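Local coordinates for protein Udp-n-acetylglucosamine pyrophosphorylase (Trypanosoma brucei, PDB 4BQH) that probably catalyses the last step of UDP-N-acetylglucosamine synthesis, joining UTP and N-acetyl-alpha-D-glucosamine 1-phosphate with release of diphosphate, and is held here with an allosteric inhibitor, at residues 205-217 with 231-245. Sequence-based numbering, arbitrary orientation.
Sequences VHFFAQSSVPCYD and ICAAPGGNGAVFAAL. With 9VU ((3S)-3-[2-(1,3-benzodioxol-5-yl)-2-oxidanylidene-ethyl]-4-bromanyl-5-methyl-3-oxidanyl-1H-indol-2-one), chain C; SO4 (sulfate ion), chain D.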
ATOM      1  N   VAL A 205      -5.542 -11.731  10.787  1.00 12.47           N
ATOM      2  CA  VAL A 205      -6.049 -10.464  10.278  1.00 12.46           C
ATOM      3  C   VAL A 205      -6.200  -9.453  11.402  1.00 13.26           C
ATOM      4  O   VAL A 205      -6.897  -9.718  12.402  1.00 15.16           O
ATOM      5  CB  VAL A 205      -7.377 -10.645   9.533  1.00 13.06           C
ATOM      6  CG1 VAL A 205      -7.829  -9.297   8.969  1.00 13.33           C
ATOM      7  CG2 VAL A 205      -7.177 -11.674   8.415  1.00 12.39           C
ATOM      8  N   HIS A 206      -5.564  -8.294  11.237  1.00 12.00           N
ATOM      9  CA  HIS A 206      -5.503  -7.291  12.295  1.00 12.07           C
ATOM     10  C   HIS A 206      -6.028  -6.008  11.746  1.00 12.61           C
ATOM     11  O   HIS A 206      -5.424  -5.429  10.837  1.00 12.24           O
ATOM     12  CB  HIS A 206      -4.053  -7.109  12.772  1.00 12.49           C
ATOM     13  CG  HIS A 206      -3.355  -8.411  13.131  1.00 13.37           C
ATOM     14  ND1 HIS A 206      -3.290  -8.870  14.388  1.00 14.71           N
ATOM     15  CD2 HIS A 206      -2.696  -9.351  12.339  1.00 14.57           C
ATOM     16  CE1 HIS A 206      -2.624 -10.051  14.417  1.00 14.58           C
ATOM     17  NE2 HIS A 206      -2.263 -10.350  13.159  1.00 13.96           N
ATOM     18  N   PHE A 207      -7.155  -5.548  12.268  1.00 11.37           N
ATOM     19  CA  PHE A 207      -7.719  -4.268  11.834  1.00 11.38           C
ATOM     20  C   PHE A 207      -7.238  -3.165  12.762  1.00 11.15           C
ATOM     21  O   PHE A 207      -7.276  -3.306  13.982  1.00 12.72           O
ATOM     22  CB  PHE A 207      -9.243  -4.320  11.874  1.00 11.31           C
ATOM     23  CG  PHE A 207      -9.826  -5.371  10.994  1.00 11.34           C
ATOM     24  CD1 PHE A 207     -10.029  -5.137   9.637  1.00 11.62           C
ATOM     25  CD2 PHE A 207     -10.166  -6.614  11.532  1.00 11.60           C
ATOM     26  CE1 PHE A 207     -10.565  -6.143   8.832  1.00 11.58           C
ATOM     27  CE2 PHE A 207     -10.702  -7.609  10.746  1.00 11.66           C
ATOM     28  CZ  PHE A 207     -10.900  -7.370   9.387  1.00 11.86           C
ATOM     29  N   PHE A 208      -6.779  -2.060  12.195  1.00 10.87           N
ATOM     30  CA  PHE A 208      -6.288  -0.961  13.008  1.00 10.74           C
ATOM     31  C   PHE A 208      -6.578   0.355  12.323  1.00 10.79           C
ATOM     32  O   PHE A 208      -6.223   0.540  11.164  1.00 10.47           O
ATOM     33  CB  PHE A 208      -4.788  -1.136  13.379  1.00 10.66           C
ATOM     34  CG  PHE A 208      -3.816  -0.992  12.233  1.00 10.80           C
ATOM     35  CD1 PHE A 208      -3.804  -1.901  11.149  1.00 10.67           C
ATOM     36  CD2 PHE A 208      -2.862   0.032  12.263  1.00 10.72           C
ATOM     37  CE1 PHE A 208      -2.881  -1.753  10.112  1.00 10.45           C
ATOM     38  CE2 PHE A 208      -1.921   0.177  11.238  1.00 10.92           C
ATOM     39  CZ  PHE A 208      -1.936  -0.718  10.166  1.00 10.30           C
ATOM     40  N   ALA A 209      -7.215   1.269  13.048  1.00 10.62           N
ATOM     41  CA  ALA A 209      -7.635   2.537  12.441  1.00 10.53           C
ATOM     42  C   ALA A 209      -6.545   3.578  12.499  1.00 10.46           C
ATOM     43  O   ALA A 209      -5.848   3.725  13.526  1.00 10.73           O
ATOM     44  CB  ALA A 209      -8.870   3.071  13.146  1.00 11.02           C
ATOM     45  N   GLN A 210      -6.410   4.308  11.401  1.00 10.86           N
ATOM     46  CA  GLN A 210      -5.511   5.452  11.343  1.00 11.12           C
ATOM     47  C   GLN A 210      -6.229   6.648  11.920  1.00 11.63           C
ATOM     48  O   GLN A 210      -7.462   6.619  12.133  1.00 13.19           O
ATOM     49  CB  GLN A 210      -5.116   5.752   9.886  1.00 10.85           C
ATOM     50  CG  GLN A 210      -6.275   6.095   8.963  1.00 10.86           C
ATOM     51  CD  GLN A 210      -5.839   6.011   7.524  1.00 11.74           C
ATOM     52  OE1 GLN A 210      -5.159   6.916   7.018  1.00 11.63           O
ATOM     53  NE2 GLN A 210      -6.133   4.880   6.887  1.00 11.58           N
ATOM     54  N   SER A 211      -5.467   7.711  12.123  1.00 11.67           N
ATOM     55  CA  SER A 211      -6.035   8.993  12.521  1.00 12.06           C
ATOM     56  C   SER A 211      -6.045   9.984  11.379  1.00 11.49           C
ATOM     57  O   SER A 211      -5.143  10.019  10.550  1.00 11.81           O
ATOM     58  CB  SER A 211      -5.274   9.542  13.717  1.00 12.89           C
ATOM     59  OG  SER A 211      -5.523   8.663  14.818  1.00 17.27           O
ATOM     60  N   SER A 212      -7.085  10.802  11.340  1.00 11.84           N
ATOM     61  CA  SER A 212      -7.133  11.917  10.420  1.00 11.92           C
ATOM     62  C   SER A 212      -6.316  13.084  10.999  1.00 11.55           C
ATOM     63  O   SER A 212      -5.849  13.041  12.147  1.00 11.00           O
ATOM     64  CB  SER A 212      -8.579  12.322  10.192  1.00 13.21           C
ATOM     65  OG  SER A 212      -9.177  12.714  11.423  1.00 17.24           O
ATOM     66  N   VAL A 213      -6.117  14.125  10.195  1.00 10.77           N
ATOM     67  CA  VAL A 213      -5.285  15.264  10.596  1.00 10.47           C
ATOM     68  C   VAL A 213      -6.156  16.527  10.491  1.00 10.55           C
ATOM     69  O   VAL A 213      -6.844  16.708   9.483  1.00 10.85           O
ATOM     70  CB  VAL A 213      -4.069  15.391   9.653  1.00 11.06           C
ATOM     71  CG1 VAL A 213      -3.259  16.652   9.954  1.00 11.41           C
ATOM     72  CG2 VAL A 213      -3.158  14.174   9.828  1.00 11.39           C
ATOM     73  N   PRO A 214      -6.147  17.385  11.524  1.00 10.88           N
ATOM     74  CA  PRO A 214      -7.015  18.609  11.445  1.00 11.33           C
ATOM     75  C   PRO A 214      -6.646  19.541  10.285  1.00 12.16           C
ATOM     76  O   PRO A 214      -5.486  19.512   9.807  1.00 11.32           O
ATOM     77  CB  PRO A 214      -6.718  19.338  12.755  1.00 10.92           C
ATOM     78  CG  PRO A 214      -6.147  18.289  13.673  1.00 10.90           C
ATOM     79  CD  PRO A 214      -5.383  17.338  12.781  1.00 11.12           C
ATOM     80  N   CYS A 215      -7.612  20.342   9.828  1.00 12.79           N
ATOM     81  CA  CYS A 215      -7.350  21.420   8.879  1.00 13.59           C
ATOM     82  C   CYS A 215      -7.377  22.770   9.592  1.00 12.79           C
ATOM     83  O   CYS A 215      -8.135  22.954  10.552  1.00 11.80           O
ATOM     84  CB  CYS A 215      -8.396  21.470   7.786  1.00 16.27           C
ATOM     85  SG  CYS A 215      -9.095  19.868   7.377  1.00 23.38           S
ATOM     86  N   TYR A 216      -6.570  23.704   9.095  1.00 12.26           N
ATOM     87  CA  TYR A 216      -6.271  24.947   9.816  1.00 12.40           C
ATOM     88  C   TYR A 216      -6.538  26.221   9.027  1.00 13.55           C
ATOM     89  O   TYR A 216      -6.314  26.263   7.827  1.00 12.88           O
ATOM     90  CB  TYR A 216      -4.786  24.923  10.213  1.00 11.95           C
ATOM     91  CG  TYR A 216      -4.460  23.843  11.214  1.00 11.79           C
ATOM     92  CD1 TYR A 216      -4.171  22.534  10.801  1.00 12.07           C
ATOM     93  CD2 TYR A 216      -4.450  24.128  12.584  1.00 11.83           C
ATOM     94  CE1 TYR A 216      -3.885  21.550  11.736  1.00 11.73           C
ATOM     95  CE2 TYR A 216      -4.166  23.164  13.518  1.00 11.91           C
ATOM     96  CZ  TYR A 216      -3.893  21.878  13.088  1.00 12.07           C
ATOM     97  OH  TYR A 216      -3.629  20.930  14.006  1.00 12.36           O
ATOM     98  N   ASP A 217      -6.988  27.260   9.723  1.00 14.12           N
ATOM     99  CA  ASP A 217      -6.964  28.612   9.168  1.00 16.04           C
ATOM    100  C   ASP A 217      -5.510  29.075   9.072  1.00 16.40           C
ATOM    101  O   ASP A 217      -4.780  28.994  10.044  1.00 16.16           O
ATOM    102  CB  ASP A 217      -7.755  29.569  10.061  1.00 17.44           C
ATOM    103  CG  ASP A 217      -7.778  30.982   9.505  1.00 19.89           C
ATOM    104  OD1 ASP A 217      -8.393  31.195   8.443  1.00 20.81           O
ATOM    105  OD2 ASP A 217      -7.180  31.875  10.133  1.00 22.33           O
ATOM    106  N   ILE A 231     -14.789  18.904  13.931  1.00 13.12           N
ATOM    107  CA  ILE A 231     -13.673  19.665  13.389  1.00 14.05           C
ATOM    108  C   ILE A 231     -13.377  19.230  11.968  1.00 13.78           C
ATOM    109  O   ILE A 231     -13.643  18.099  11.573  1.00 13.36           O
ATOM    110  CB  ILE A 231     -12.386  19.575  14.242  1.00 15.86           C
ATOM    111  CG1 ILE A 231     -11.722  18.215  14.119  1.00 16.31           C
ATOM    112  CG2 ILE A 231     -12.634  19.953  15.693  1.00 16.61           C
ATOM    113  CD1 ILE A 231     -10.246  18.270  14.482  1.00 17.54           C
ATOM    114  N   CYS A 232     -12.845  20.163  11.195  1.00 14.46           N
ATOM    115  CA  CYS A 232     -12.379  19.873   9.874  1.00 15.37           C
ATOM    116  C   CYS A 232     -11.125  19.003  10.025  1.00 13.64           C
ATOM    117  O   CYS A 232     -10.185  19.365  10.727  1.00 13.66           O
ATOM    118  CB  CYS A 232     -12.020  21.166   9.153  1.00 18.12           C
ATOM    119  SG  CYS A 232     -11.791  20.797   7.420  1.00 28.27           S
ATOM    120  N   ALA A 233     -11.155  17.834   9.402  1.00 13.02           N
ATOM    121  CA  ALA A 233      -9.996  16.921   9.396  1.00 12.89           C
ATOM    122  C   ALA A 233     -10.031  16.107   8.114  1.00 13.03           C
ATOM    123  O   ALA A 233     -11.082  15.963   7.465  1.00 13.50           O
ATOM    124  CB  ALA A 233      -9.976  16.018  10.640  1.00 12.60           C
ATOM    125  N   ALA A 234      -8.867  15.610   7.713  1.00 12.30           N
ATOM    126  CA  ALA A 234      -8.747  14.970   6.401  1.00 12.51           C
ATOM    127  C   ALA A 234      -7.787  13.809   6.525  1.00 12.01           C
ATOM    128  O   ALA A 234      -6.994  13.786   7.459  1.00 10.97           O
ATOM    129  CB  ALA A 234      -8.229  15.973   5.389  1.00 13.65           C
ATOM    130  N   PRO A 235      -7.856  12.842   5.577  1.00 13.21           N
ATOM    131  CA  PRO A 235      -6.908  11.736   5.591  1.00 12.73           C
ATOM    132  C   PRO A 235      -5.501  12.306   5.560  1.00 12.46           C
ATOM    133  O   PRO A 235      -5.235  13.256   4.799  1.00 12.63           O
ATOM    134  CB  PRO A 235      -7.215  10.998   4.280  1.00 13.32           C
ATOM    135  CG  PRO A 235      -8.675  11.239   4.063  1.00 14.61           C
ATOM    136  CD  PRO A 235      -8.862  12.684   4.501  1.00 13.43           C
ATOM    137  N   GLY A 236      -4.615  11.750   6.379  1.00 11.36           N
ATOM    138  CA  GLY A 236      -3.305  12.342   6.520  1.00 11.33           C
ATOM    139  C   GLY A 236      -2.293  11.940   5.459  1.00 10.58           C
ATOM    140  O   GLY A 236      -1.209  12.502   5.433  1.00 11.54           O
ATOM    141  N   GLY A 237      -2.616  10.952   4.627  1.00 10.47           N
ATOM    142  CA  GLY A 237      -1.600  10.371   3.706  1.00 10.52           C
ATOM    143  C   GLY A 237      -0.999   9.140   4.370  1.00 10.74           C
ATOM    144  O   GLY A 237      -1.210   8.908   5.563  1.00 10.00           O
ATOM    145  N   ASN A 238      -0.267   8.344   3.601  1.00 11.05           N
ATOM    146  CA  ASN A 238       0.190   7.063   4.094  1.00 11.70           C
ATOM    147  C   ASN A 238       1.228   7.118   5.197  1.00 10.73           C
ATOM    148  O   ASN A 238       1.556   6.078   5.776  1.00 10.74           O
ATOM    149  CB  ASN A 238       0.597   6.091   2.950  1.00 12.75           C
ATOM    150  CG  ASN A 238       1.688   6.637   2.043  1.00 14.44           C
ATOM    151  OD1 ASN A 238       2.569   7.392   2.480  1.00 14.73           O
ATOM    152  ND2 ASN A 238       1.665   6.220   0.761  1.00 14.44           N
ATOM    153  N   GLY A 239       1.747   8.314   5.483  1.00 10.13           N
ATOM    154  CA  GLY A 239       2.592   8.506   6.658  1.00  9.77           C
ATOM    155  C   GLY A 239       1.822   8.219   7.941  1.00  9.72           C
ATOM    156  O   GLY A 239       2.427   7.966   8.974  1.00  9.56           O
ATOM    157  N   ALA A 240       0.484   8.190   7.853  1.00  9.46           N
ATOM    158  CA  ALA A 240      -0.353   7.793   9.018  1.00  9.89           C
ATOM    159  C   ALA A 240      -0.055   6.397   9.592  1.00  9.93           C
ATOM    160  O   ALA A 240      -0.477   6.092  10.723  1.00  9.81           O
ATOM    161  CB  ALA A 240      -1.850   7.906   8.684  1.00  9.65           C
ATOM    162  N   VAL A 241       0.635   5.553   8.819  1.00 10.05           N
ATOM    163  CA  VAL A 241       0.914   4.176   9.243  1.00 10.26           C
ATOM    164  C   VAL A 241       1.641   4.146  10.571  1.00 10.49           C
ATOM    165  O   VAL A 241       1.367   3.285  11.399  1.00  9.99           O
ATOM    166  CB  VAL A 241       1.706   3.301   8.211  1.00 11.36           C
ATOM    167  CG1 VAL A 241       0.879   3.060   6.956  1.00 11.27           C
ATOM    168  CG2 VAL A 241       3.068   3.884   7.849  1.00 12.68           C
ATOM    169  N   PHE A 242       2.576   5.079  10.772  1.00 10.60           N
ATOM    170  CA  PHE A 242       3.438   4.978  11.957  1.00 11.13           C
ATOM    171  C   PHE A 242       2.678   5.185  13.260  1.00 11.46           C
ATOM    172  O   PHE A 242       2.798   4.379  14.197  1.00 12.38           O
ATOM    173  CB  PHE A 242       4.639   5.918  11.834  1.00 11.32           C
ATOM    174  CG  PHE A 242       5.461   5.653  10.624  1.00 11.27           C
ATOM    175  CD1 PHE A 242       6.233   4.474  10.528  1.00 12.19           C
ATOM    176  CD2 PHE A 242       5.476   6.549   9.575  1.00 11.80           C
ATOM    177  CE1 PHE A 242       6.979   4.216   9.402  1.00 12.06           C
ATOM    178  CE2 PHE A 242       6.235   6.300   8.442  1.00 12.33           C
ATOM    179  CZ  PHE A 242       6.989   5.130   8.359  1.00 12.46           C
ATOM    180  N   ALA A 243       1.873   6.241  13.302  1.00 10.97           N
ATOM    181  CA  ALA A 243       0.992   6.519  14.439  1.00 11.34           C
ATOM    182  C   ALA A 243      -0.037   5.412  14.628  1.00 11.56           C
ATOM    183  O   ALA A 243      -0.319   4.992  15.769  1.00 12.11           O
ATOM    184  CB  ALA A 243       0.301   7.870  14.236  1.00 12.06           C
ATOM    185  N   ALA A 244      -0.579   4.913  13.522  1.00 10.88           N
ATOM    186  CA  ALA A 244      -1.587   3.875  13.599  1.00 11.54           C
ATOM    187  C   ALA A 244      -1.027   2.577  14.204  1.00 11.65           C
ATOM    188  O   ALA A 244      -1.689   1.974  15.039  1.00 12.85           O
ATOM    189  CB  ALA A 244      -2.235   3.647  12.237  1.00 10.63           C
ATOM    190  N   LEU A 245       0.183   2.180  13.803  1.00 11.76           N
ATOM    191  CA  LEU A 245       0.835   0.995  14.355  1.00 12.40           C
ATOM    192  C   LEU A 245       1.251   1.210  15.812  1.00 12.94           C
ATOM    193  O   LEU A 245       1.460   0.248  16.525  1.00 12.71           O
ATOM    194  CB  LEU A 245       2.059   0.614  13.512  1.00 12.45           C
ATOM    195  CG  LEU A 245       1.752  -0.024  12.161  1.00 12.58           C
ATOM    196  CD1 LEU A 245       3.029  -0.002  11.321  1.00 12.76           C
ATOM    197  CD2 LEU A 245       1.212  -1.459  12.281  1.00 13.10           C
TER
HETATM  198  OAN 9VU C1539       0.327  13.755  16.806  1.00 13.61           O
HETATM  199  CAH 9VU C1539       0.835  12.617  16.840  1.00 13.99           C
HETATM  200  NAG 9VU C1539       0.584  11.718  17.795  1.00 14.02           N
HETATM  201  CAC 9VU C1539       1.324  10.602  17.550  1.00 13.59           C
HETATM  202  CAB 9VU C1539       1.397   9.474  18.265  1.00 13.80           C
HETATM  203  CAA 9VU C1539       2.233   8.403  17.912  1.00 14.26           C
HETATM  204  CAF 9VU C1539       3.028   8.550  16.769  1.00 14.55           C
HETATM  205  CAJ 9VU C1539       3.904   7.485  16.370  1.00 14.82           C
HETATM  206  CAE 9VU C1539       2.918   9.761  16.049  1.00 13.97           C
HETATM  207 BRA  9VU C1539       3.963   9.895  14.469  1.00 15.30          BR
HETATM  208  CAD 9VU C1539       2.082  10.768  16.430  1.00 13.91           C
HETATM  209  CAI 9VU C1539       1.790  12.086  15.929  1.00 13.97           C
HETATM  210  OAL 9VU C1539       2.948  12.917  16.044  1.00 15.78           O
HETATM  211  CAM 9VU C1539       1.399  12.170  14.429  1.00 13.67           C
HETATM  212  CAO 9VU C1539       0.043  11.509  14.103  1.00 13.40           C
HETATM  213  OAP 9VU C1539      -0.669  11.148  15.052  1.00 14.80           O
HETATM  214  CAQ 9VU C1539      -0.338  11.399  12.733  1.00 13.19           C
HETATM  215  CAV 9VU C1539       0.564  11.565  11.681  1.00 12.82           C
HETATM  216  CAU 9VU C1539       0.178  11.468  10.396  1.00 12.68           C
HETATM  217  OAY 9VU C1539       0.934  11.590   9.265  1.00 12.32           O
HETATM  218  CAX 9VU C1539      -0.050  11.803   8.215  1.00 11.89           C
HETATM  219  OAW 9VU C1539      -1.210  11.119   8.706  1.00 11.82           O
HETATM  220  CAT 9VU C1539      -1.081  11.181  10.067  1.00 12.53           C
HETATM  221  CAS 9VU C1539      -2.005  10.991  11.024  1.00 12.63           C
HETATM  222  CAR 9VU C1539      -1.654  11.084  12.371  1.00 13.19           C
HETATM  223  S   SO4 D1540      -4.108  -7.728  17.711  1.00 24.62           S
HETATM  224  O1  SO4 D1540      -4.716  -7.443  16.396  1.00 22.65           O
HETATM  225  O2  SO4 D1540      -4.162  -6.529  18.590  1.00 25.52           O
HETATM  226  O3  SO4 D1540      -2.699  -8.117  17.508  1.00 22.22           O
HETATM  227  O4  SO4 D1540      -4.896  -8.787  18.393  1.00 23.51           O
HETATM  228  O   HOH W   1      -4.435   2.104  15.261  1.00 15.75           O
HETATM  229  O   HOH W   2      -5.437   9.536   7.940  1.00 15.36           O
HETATM  230  O   HOH W   3      -4.333   8.612   4.225  1.00 19.85           O
HETATM  231  O   HOH W   4      -2.693   7.317  12.087  1.00 11.76           O
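Val213 and Ala234 face each other as an antiparallel hydrogen-bonded pair: Val213 N gives its proton to Ala234 O, and Ala234 N returns one to Val213 O, both at 2.9 Å. Pro214 and Ala233 follow as the non-hydrogen-bonded pair, and beyond them Cys215 N bonds to Cys232 O at 2.9 Å. Here too the two cysteines meet, Cys215 SG lying 2.9 Å from Cys232 SG. That is longer than a closed disulfide, although the two are joined as one in a structure of this protein. On the Pro214 side, its CB and CG lie alongside Ile231 CD1.

This short pairing leads back to a larger sheet. Strand 205-209 runs parallel to strand 175-180 in the central sheet of the GT-A-type nucleotidyltransferase fold, and the axis of helix 241-245 crosses that of strand 205-209 at 114°. Side-chain packing joins these two: the Phe208 ring turns its edge to the carbonyl of Ala244, with CD2 3.6 Å from Ala244 O, while Phe208 CE2 packs on Ala244 CB at 3.6 Å and Leu245 CD2 reaches the same CE2 atom.

Water fills in where the backbones separate. One molecule donates to both Ala209 O and Ala244 O; another spans Ser211 N and Ala240 O. A third donates to Gln210 OE1 and Ser211 O while accepting from Gly236 N, whereas Gln210 NE2 turns to Thr180 O.

The inhibitor's benzodioxole enters between the segments. With Val213 CG1 anti to the backbone N (chi1 174°), CG2 is left to face the inhibitor and touches the ring carbon CAS of 9VU at 3.6 Å, and Ala240 CB lies 3.3 Å from 9VU OAW. Gly236 O comes within 3.1 Å of the dioxole carbon CAX of 9VU. Gly48 O and Asp50 N supply hydrogen bonds to the inhibitor.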